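Local coordinates for protein kirola (Actinidia deliciosa, PDB 4IGV) that is a kiwifruit allergen of the ripening-related, PR-10-like family, whose Bet v 1-like fold probably binds small hydrophobic ligands, as relatives do, at residues A[5-10]-A[132-137]; A[104-107]-A[112-115]; A[114-119]-A[139-144]. All coordinates share one frame; numbering follows the deposited sequence.

The three contacts follow one corner of a Bet v 1-like fold, in which an antiparallel sheet wraps round the long C-terminal helix 131-145. Contacts 1 and 3, with centres about 8 Å apart, lay successive parts of that helix on the neighbouring strands 4-12 and 112-122, which are joined between them by backbone bonds from F118 N to M7 O and from W116 N to K9 O, each 2.8 Å. Contact 2, centred about 15 Å from contact 1 and 10 Å from contact 3, pairs strand 112-122 with its other neighbour, 96-107. V114 and T115 belong to both contacts 2 and 3, while Q10 NE2 reaches S113 OG at 2.9 Å.

Contact 1 of 3, residues A[5-10]-A[132-137]; sequences GKMVKQ and TLMNFC
M7 and M134 meet flank to flank, their thioether chains sliding past each other in opposite directions where the long C-terminal helix packs on edge strand 4-12 of the antiparallel sheet, as in the Bet v 1-like fold. M7, in one of its two modelled conformers, runs straight out from the strand, CG anti to the backbone N (chi1 -177°) and chi2 fully extended, which carries its sulfur to the base of the other chain: M7 SD lies 3.6 Å from M134 CB. M134 answers from the helix with a folded chain, bent at chi2 and again at chi3 (78°), and its terminal methyl ends against the strand. M134 CE thus rests 3.8 Å from M7 CG, so each methionine offers its outer part to the inner part of its partner. The same methyl lies against the strand backbone, with M7 O at 3.8 Å from M134 CE. On its other flank M134 touches K9, whose CB sits 3.9 Å from M134 SD; beyond that first carbon the lysine bends at chi2 and its end leads away from the helix. The contact is therefore apolar packing through thioethers and methylenes. It also has a sheltered and an open end, since M134 is buried while K9 is exposed. The strand and helix segments run only 25° from parallel, with their axes 10.1 Å apart, a separation spanned by the two methionines. Strand 4-12 pairs with 112-122, M134 also packs against W116 and F118 of that strand, and E129 and P130, in the loop leading into helix 131-145, touch M7.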
# COMPACT_ATOMS: atom_id res chain seq x y z
N GLY A 5 2.72 -15.96 6.34
CA GLY A 5 3.98 -15.29 6.09
C GLY A 5 3.89 -13.82 6.39
O GLY A 5 2.79 -13.25 6.53
N LYS A 6 5.06 -13.22 6.49
CA LYS A 6 5.26 -11.82 6.75
C LYS A 6 6.43 -11.35 5.91
O LYS A 6 7.42 -12.07 5.71
CB LYS A 6 5.57 -11.59 8.24
CG LYS A 6 5.85 -10.14 8.66
CD LYS A 6 6.19 -10.11 10.15
CE LYS A 6 6.36 -8.71 10.76
NZ LYS A 6 6.55 -8.87 12.26
N MET A 7 6.33 -10.12 5.45
CA MET A 7 7.40 -9.51 4.68
C MET A 7 7.43 -8.03 5.06
O MET A 7 6.41 -7.39 5.09
CB MET A 7 7.12 -9.69 3.19
CG MET A 7 8.19 -9.16 2.26
SD MET A 7 7.79 -9.41 0.52
CE MET A 7 7.76 -11.23 0.47
N VAL A 8 8.62 -7.51 5.31
CA VAL A 8 8.82 -6.15 5.79
C VAL A 8 9.95 -5.52 4.98
O VAL A 8 11.05 -6.08 4.80
CB VAL A 8 9.20 -6.11 7.28
CG1 VAL A 8 9.46 -4.63 7.73
CG2 VAL A 8 8.17 -6.84 8.18
N LYS A 9 9.72 -4.30 4.53
CA LYS A 9 10.78 -3.51 3.87
C LYS A 9 10.66 -2.05 4.27
O LYS A 9 9.59 -1.47 4.15
CB LYS A 9 10.73 -3.59 2.34
CG LYS A 9 11.92 -2.95 1.63
CD LYS A 9 13.15 -3.86 1.65
CE LYS A 9 14.11 -3.70 0.43
NZ LYS A 9 14.67 -2.35 0.22
N GLN A 10 11.80 -1.50 4.73
CA GLN A 10 11.90 -0.10 5.13
C GLN A 10 12.77 0.61 4.14
O GLN A 10 13.88 0.17 3.88
CB GLN A 10 12.51 0.04 6.51
CG GLN A 10 12.60 1.49 7.01
CD GLN A 10 13.05 1.60 8.46
OE1 GLN A 10 13.80 0.75 8.96
NE2 GLN A 10 12.56 2.63 9.15
N THR A 132 6.99 -9.71 -5.75
CA THR A 132 6.68 -8.81 -6.84
C THR A 132 5.80 -7.68 -6.34
O THR A 132 5.98 -6.53 -6.73
CB THR A 132 5.99 -9.56 -8.02
OG1 THR A 132 6.90 -10.56 -8.55
CG2 THR A 132 5.61 -8.61 -9.12
N LEU A 133 4.88 -7.96 -5.43
CA LEU A 133 4.03 -6.91 -4.88
C LEU A 133 4.84 -5.94 -4.00
O LEU A 133 4.63 -4.74 -4.00
CB LEU A 133 2.87 -7.54 -4.08
CG LEU A 133 1.82 -6.56 -3.62
CD1 LEU A 133 1.03 -5.94 -4.81
CD2 LEU A 133 0.86 -7.17 -2.59
N MET A 134 5.77 -6.49 -3.23
CA MET A 134 6.64 -5.61 -2.44
C MET A 134 7.47 -4.70 -3.32
O MET A 134 7.57 -3.50 -3.05
CB MET A 134 7.53 -6.42 -1.47
CG MET A 134 8.39 -5.53 -0.61
SD MET A 134 7.44 -4.45 0.52
CE MET A 134 7.01 -5.62 1.78
N ASN A 135 8.03 -5.23 -4.40
CA ASN A 135 8.79 -4.40 -5.34
C ASN A 135 7.91 -3.30 -5.89
O ASN A 135 8.34 -2.16 -6.01
CB ASN A 135 9.33 -5.26 -6.49
CG ASN A 135 10.39 -6.28 -6.06
OD1 ASN A 135 11.07 -6.08 -5.05
ND2 ASN A 135 10.55 -7.36 -6.86
N PHE A 136 6.66 -3.62 -6.18
CA PHE A 136 5.68 -2.66 -6.69
C PHE A 136 5.45 -1.52 -5.71
O PHE A 136 5.41 -0.35 -6.05
CB PHE A 136 4.44 -3.47 -7.09
CG PHE A 136 3.16 -2.71 -7.38
CD1 PHE A 136 2.79 -2.38 -8.67
CD2 PHE A 136 2.32 -2.43 -6.34
CE1 PHE A 136 1.56 -1.74 -8.89
CE2 PHE A 136 1.12 -1.79 -6.56
CZ PHE A 136 0.78 -1.44 -7.86
N CYS A 137 5.24 -1.88 -4.44
CA CYS A 137 5.03 -0.90 -3.39
C CYS A 137 6.23 0.01 -3.19
O CYS A 137 6.08 1.21 -2.99
CB CYS A 137 4.67 -1.59 -2.09
SG CYS A 137 3.01 -2.37 -2.07

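Contact 2 of 3, residues A[104-107]-A[112-115]; sequences QVDT and NSVT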
# COMPACT_ATOMS: atom_id res chain seq x y z
N GLN A 104 3.69 2.41 7.33
CA GLN A 104 4.00 3.20 8.51
C GLN A 104 5.16 4.14 8.23
O GLN A 104 6.20 3.71 7.74
CB GLN A 104 4.37 2.24 9.68
CG GLN A 104 4.50 2.94 10.97
CD GLN A 104 5.90 3.36 11.29
OE1 GLN A 104 6.87 2.60 11.05
NE2 GLN A 104 6.05 4.57 11.84
N VAL A 105 4.98 5.40 8.54
CA VAL A 105 5.91 6.47 8.17
C VAL A 105 6.59 7.01 9.42
O VAL A 105 5.92 7.40 10.38
CB VAL A 105 5.18 7.62 7.42
CG1 VAL A 105 6.25 8.66 6.94
CG2 VAL A 105 4.37 7.05 6.25
N ASP A 106 7.91 7.01 9.44
CA ASP A 106 8.67 7.60 10.50
C ASP A 106 9.09 8.98 10.10
O ASP A 106 9.80 9.14 9.10
CB ASP A 106 9.92 6.81 10.75
CG ASP A 106 9.67 5.54 11.44
OD1 ASP A 106 8.69 5.43 12.23
OD2 ASP A 106 10.51 4.61 11.24
N THR A 107 8.65 9.97 10.86
CA THR A 107 9.08 11.33 10.69
C THR A 107 9.58 11.74 12.05
O THR A 107 8.82 12.33 12.81
CB THR A 107 7.90 12.23 10.29
OG1 THR A 107 6.94 12.29 11.37
CG2 THR A 107 7.22 11.69 9.08
N ASN A 112 13.39 10.50 7.35
CA ASN A 112 12.06 10.11 7.02
C ASN A 112 12.20 8.71 6.41
O ASN A 112 13.10 8.48 5.57
CB ASN A 112 11.45 11.04 5.94
CG ASN A 112 11.32 12.48 6.39
OD1 ASN A 112 10.31 12.84 7.01
ND2 ASN A 112 12.34 13.30 6.14
N SER A 113 11.35 7.79 6.83
CA SER A 113 11.30 6.50 6.19
C SER A 113 9.90 5.96 6.12
O SER A 113 9.00 6.40 6.87
CB SER A 113 12.20 5.51 6.88
OG SER A 113 11.70 5.28 8.18
N VAL A 114 9.69 5.00 5.24
CA VAL A 114 8.42 4.31 5.05
C VAL A 114 8.65 2.83 5.21
O VAL A 114 9.58 2.28 4.56
CB VAL A 114 7.84 4.65 3.65
CG1 VAL A 114 6.49 3.92 3.44
CG2 VAL A 114 7.71 6.16 3.45
N THR A 115 7.89 2.19 6.08
CA THR A 115 7.99 0.78 6.24
C THR A 115 6.72 0.13 5.72
O THR A 115 5.61 0.49 6.13
CB THR A 115 8.16 0.43 7.72
OG1 THR A 115 9.39 0.99 8.17
CG2 THR A 115 8.29 -1.11 7.89
O HOH W 1 9.03 3.64 8.87
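The beta hairpin of strands 96-107 and 112-122 brings Q104-T107 against N112-T115, with regular antiparallel register between Q104-D106 and S113-T115. Q104 and T115 form one hydrogen-bonded pair, with T115 N to Q104 O at 2.8 Å and nearly straight (174° at the hydrogen), and the return bond from Q104 N to T115 O. D106 and S113 form the next such pair, D106 N reaching S113 O at 2.9 Å. Between them V105 and V114 are a non-hydrogen-bonded pair whose CG2 methyls, 4.4 Å apart, meet on the opposite face from the two hydrogen-bonded pairs. The face carrying Q104, D106, S113 and T115 is polar. The chain of Q104 bends at chi2 (-94°), turning its amide along the strand so that NE2 donates to D106 OD1 at 2.8 Å; the donor stands 48° above the carboxylate plane, although the oxygen lies almost within the amide plane of Q104. NE2 is also hydrogen-bonded to T80 O. A water sits over the pair of strands, donating to Q104 O and hydrogen-bonded to T115 OG1 at 2.8 Å and S113 OG at 3.2 Å, and so links three residues of the polar face. S113 OG is also bonded to Q10 NE2 of the next strand. Beyond the hairpin, strand 4-12 lies alongside 112-122, with V8 and Q10 packing on T115, while helix 17-25 covers the valine face: F20 touches both V105 and V114, and Y21 touches V105.

Contact 3 of 3, residues A[114-119]-A[139-144]; sequences VTWTFH and EITKDI
W116 NE1 donates to T141 OG1 at 2.9 Å, the one hydrogen bond between segments 114-119 and 139-144, in a buried setting where the long C-terminal helix packs on the antiparallel sheet of the Bet v 1-like fold. The hydroxyl approaches the edge of the indole near its plane, tilted 20° from it, and the bond is bent, with 133° at the hydrogen. OG1 accordingly sits towards the benzo side of the nitrogen as well, 3.4 Å from both W116 CE2 and W116 CZ2. With chi1 at -59°, T141 places its hydroxyl anti to its own carbonyl carbon, where OG1 is also bonded to C137 O one turn earlier; this leaves the oxygen held between its helix and the tryptophan, and satisfies the indole N-H within the core. Away from this bond the fit becomes looser. The methyls T141 CG2 and V114 CG2 come no closer than 4.4 Å, and I140 CG2 stays 5.4 Å from W116 CZ2. K142, on the flank of the helix, is exposed in the monomer and takes no part in the contact. Other elements close round the core: F24 of helix 17-25 meets the W116 ring nearly at right angles, F20 of that helix packs on T141, and C137 and I138 of helix 131-145 touch the tryptophan, whose strand is bonded to 4-12 and 96-107 as its neighbours in the sheet.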
# COMPACT_ATOMS: atom_id res chain seq x y z
N VAL A 114 9.69 5.00 5.24
CA VAL A 114 8.42 4.31 5.05
C VAL A 114 8.65 2.83 5.21
O VAL A 114 9.58 2.28 4.56
CB VAL A 114 7.84 4.65 3.65
CG1 VAL A 114 6.49 3.92 3.44
CG2 VAL A 114 7.71 6.16 3.45
N THR A 115 7.89 2.19 6.08
CA THR A 115 7.99 0.78 6.24
C THR A 115 6.72 0.13 5.72
O THR A 115 5.61 0.49 6.13
CB THR A 115 8.16 0.43 7.72
OG1 THR A 115 9.39 0.99 8.17
CG2 THR A 115 8.29 -1.11 7.89
N TRP A 116 6.91 -0.84 4.84
CA TRP A 116 5.82 -1.64 4.27
C TRP A 116 5.86 -3.03 4.93
O TRP A 116 6.93 -3.67 4.94
CB TRP A 116 6.07 -1.79 2.75
CG TRP A 116 5.86 -0.54 1.99
CD1 TRP A 116 6.81 0.36 1.66
CD2 TRP A 116 4.65 -0.11 1.36
NE1 TRP A 116 6.25 1.40 0.94
CE2 TRP A 116 4.94 1.09 0.69
CE3 TRP A 116 3.40 -0.66 1.22
CZ2 TRP A 116 3.98 1.79 -0.02
CZ3 TRP A 116 2.43 0.03 0.52
CH2 TRP A 116 2.75 1.22 -0.15
N THR A 117 4.75 -3.46 5.49
CA THR A 117 4.64 -4.75 6.08
C THR A 117 3.48 -5.49 5.46
O THR A 117 2.36 -4.96 5.42
CB THR A 117 4.48 -4.67 7.62
OG1 THR A 117 5.54 -3.98 8.22
CG2 THR A 117 4.37 -6.08 8.26
N PHE A 118 3.71 -6.72 5.02
CA PHE A 118 2.66 -7.61 4.56
C PHE A 118 2.48 -8.73 5.55
O PHE A 118 3.45 -9.31 6.00
CB PHE A 118 2.99 -8.28 3.23
CG PHE A 118 3.25 -7.37 2.06
CD1 PHE A 118 2.88 -6.04 2.00
CD2 PHE A 118 3.84 -7.92 0.92
CE1 PHE A 118 3.12 -5.29 0.86
CE2 PHE A 118 4.09 -7.15 -0.23
CZ PHE A 118 3.70 -5.87 -0.24
N HIS A 119 1.23 -9.03 5.90
CA HIS A 119 0.92 -10.24 6.66
C HIS A 119 -0.07 -11.00 5.80
O HIS A 119 -1.12 -10.46 5.41
CB HIS A 119 0.24 -9.92 7.99
CG HIS A 119 1.14 -9.29 9.00
ND1 HIS A 119 2.02 -10.04 9.75
CD2 HIS A 119 1.26 -8.02 9.43
CE1 HIS A 119 2.71 -9.24 10.55
NE2 HIS A 119 2.27 -8.01 10.38
N GLU A 139 8.37 0.71 -5.48
CA GLU A 139 8.44 1.54 -6.70
C GLU A 139 7.52 2.71 -6.56
O GLU A 139 7.88 3.86 -6.80
CB GLU A 139 8.00 0.78 -7.97
CG GLU A 139 8.36 1.63 -9.21
CD GLU A 139 7.72 1.24 -10.52
OE1 GLU A 139 7.41 0.05 -10.74
OE2 GLU A 139 7.56 2.19 -11.35
N ILE A 140 6.29 2.43 -6.15
CA ILE A 140 5.31 3.49 -5.89
C ILE A 140 5.90 4.53 -4.93
O ILE A 140 5.80 5.72 -5.16
CB ILE A 140 3.98 2.95 -5.38
CG1 ILE A 140 3.27 2.23 -6.53
CG2 ILE A 140 3.13 4.10 -4.83
CD1 ILE A 140 2.10 1.40 -6.02
N THR A 141 6.55 4.04 -3.87
CA THR A 141 7.17 4.92 -2.90
C THR A 141 8.21 5.83 -3.56
O THR A 141 8.25 7.03 -3.32
CB THR A 141 7.84 4.08 -1.78
OG1 THR A 141 6.84 3.25 -1.16
CG2 THR A 141 8.52 4.95 -0.73
N LYS A 142 9.04 5.26 -4.42
CA LYS A 142 10.06 6.04 -5.12
C LYS A 142 9.46 7.04 -6.11
O LYS A 142 9.97 8.17 -6.24
CB LYS A 142 11.06 5.10 -5.79
CG LYS A 142 11.93 4.34 -4.78
CD LYS A 142 12.79 3.31 -5.45
CE LYS A 142 13.52 2.48 -4.43
NZ LYS A 142 14.34 1.45 -5.14
N ASP A 143 8.35 6.63 -6.74
CA ASP A 143 7.64 7.56 -7.63
C ASP A 143 7.08 8.73 -6.84
O ASP A 143 7.18 9.85 -7.32
CB ASP A 143 6.55 6.83 -8.38
CG ASP A 143 7.08 5.98 -9.51
OD1 ASP A 143 8.26 6.12 -9.92
OD2 ASP A 143 6.33 5.13 -10.04
N ILE A 144 6.54 8.46 -5.65
CA ILE A 144 5.99 9.56 -4.85
C ILE A 144 7.10 10.49 -4.42
O ILE A 144 7.00 11.72 -4.51
CB ILE A 144 5.20 9.03 -3.66
CG1 ILE A 144 3.94 8.31 -4.11
CG2 ILE A 144 4.93 10.16 -2.65
CD1 ILE A 144 3.29 7.43 -2.99